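Local coordinates for cellulosomal family-48 processive glycoside hydrolase (Bacteroides cellulosolvens, PDB 2Y3N), which probably hydrolyses cellulose to cellobiose as a processive cellulosomal enzyme, the present chain being its calcium-binding dockerin module, in complex with a partner cohesin, at residues D[10-13]-D[14-18]. Residues are numbered along the deposited sequence; the frame is centred on the assembly and turned at random.
Sequences NGDG and VINMA. With CA (calcium ion), chain G.
Asp12 and Val14 meet round a calcium ion in the first EF-hand-like loop of the dockerin, which leads from residues 10-13 into helix 17-26. Followed outward, the Asp12 side chain leaves CB with CG between the backbone N and carbonyl carbon (chi1 65°), a rotation that turns the carboxylate in toward the metal. Asp12 CG lies 3.8 Å from Val14 CG2. Asp12 OD1 then does two jobs, the first being to ligate calcium at 2.3 Å. It also accepts a hydrogen bond from Val14 N, nearly straight at 164°. The donor arrives from above the carboxylate plane, 52° out of it. The other oxygen, OD2, is not a metal ligand; it takes a hydrogen bond from the calcium-bound water. That water also donates to Asn16 OD1 and accepts from Asn10 ND2 at 3.0 Å, so the metal and three side chains together hold it. Asn10 divides its amide similarly, Asn10 OD1 binding calcium at 2.4 Å, while ND2 additionally lies against the methyl of Ala18. Val14 supplies its carbonyl O to the ion, and Asp8 and Asp19 complete the site. The Val14 side chain crosses that of Asp12 at about a right angle, with Val14 CG2 3.7 Å from Asp12 OD2; an alanine here would probably open a gap where CG2 met Asp12 OD1 and OD2. The backbone conformation of Gly13 calls for glycine, since a side chain at this position would collide with the carbonyl oxygen of Asp12. Asn16 ND2 bonds to the backbone of the partner protein chain, placing the calcium loop beside the interface. At the N-cap, Asn16 OD1 also accepts a weak bond from Ala18 N at 3.2 Å.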
# COMPACT_ATOMS: atom_id res chain seq x y z
N ASN D 10 -1.78 -10.14 15.94
CA ASN D 10 -2.99 -10.95 15.82
C ASN D 10 -2.68 -12.41 15.58
O ASN D 10 -3.54 -13.18 15.20
CB ASN D 10 -3.94 -10.37 14.75
CG ASN D 10 -3.33 -10.43 13.36
OD1 ASN D 10 -2.24 -10.99 13.17
ND2 ASN D 10 -4.01 -9.84 12.39
N GLY D 11 -1.42 -12.78 15.79
CA GLY D 11 -1.01 -14.20 15.80
C GLY D 11 -1.31 -15.02 14.53
O GLY D 11 -1.61 -16.22 14.63
N ASP D 12 -1.19 -14.39 13.35
CA ASP D 12 -1.45 -15.08 12.08
C ASP D 12 -0.18 -15.52 11.34
O ASP D 12 -0.27 -16.01 10.23
CB ASP D 12 -2.37 -14.27 11.15
CG ASP D 12 -1.76 -12.97 10.68
OD1 ASP D 12 -0.64 -12.63 11.12
OD2 ASP D 12 -2.41 -12.27 9.89
N GLY D 13 0.99 -15.32 11.93
CA GLY D 13 2.23 -15.71 11.24
C GLY D 13 2.89 -14.70 10.30
O GLY D 13 4.00 -14.93 9.81
N VAL D 14 2.23 -13.55 10.07
CA VAL D 14 2.75 -12.52 9.14
C VAL D 14 2.63 -11.14 9.79
O VAL D 14 1.83 -10.94 10.70
CB VAL D 14 2.05 -12.51 7.73
CG1 VAL D 14 2.11 -13.89 7.02
CG2 VAL D 14 0.61 -11.99 7.85
N ILE D 15 3.48 -10.24 9.39
CA ILE D 15 3.45 -8.90 9.93
C ILE D 15 2.95 -8.04 8.79
O ILE D 15 3.68 -7.81 7.84
CB ILE D 15 4.85 -8.39 10.32
CG1 ILE D 15 5.58 -9.37 11.27
CG2 ILE D 15 4.81 -6.91 10.89
CD1 ILE D 15 4.78 -9.79 12.37
N ASN D 16 1.75 -7.50 8.94
CA ASN D 16 1.20 -6.57 7.97
C ASN D 16 0.37 -5.43 8.64
O ASN D 16 0.51 -5.11 9.84
CB ASN D 16 0.39 -7.33 6.90
CG ASN D 16 -0.77 -8.19 7.51
OD1 ASN D 16 -1.33 -7.84 8.55
ND2 ASN D 16 -1.11 -9.30 6.84
N MET D 17 -0.48 -4.81 7.84
CA MET D 17 -1.18 -3.57 8.27
C MET D 17 -2.27 -3.89 9.31
O MET D 17 -2.63 -3.02 10.15
CB MET D 17 -1.77 -2.84 7.04
CG MET D 17 -2.42 -1.49 7.37
SD MET D 17 -1.29 -0.31 8.11
CE MET D 17 -0.46 0.30 6.64
N ALA D 18 -2.77 -5.13 9.28
CA ALA D 18 -3.76 -5.58 10.26
C ALA D 18 -3.16 -5.56 11.64
O ALA D 18 -3.87 -5.27 12.61
CB ALA D 18 -4.35 -6.98 9.92
CA CA G . -0.17 -10.58 12.00
O HOH W 1 -1.85 -9.83 10.36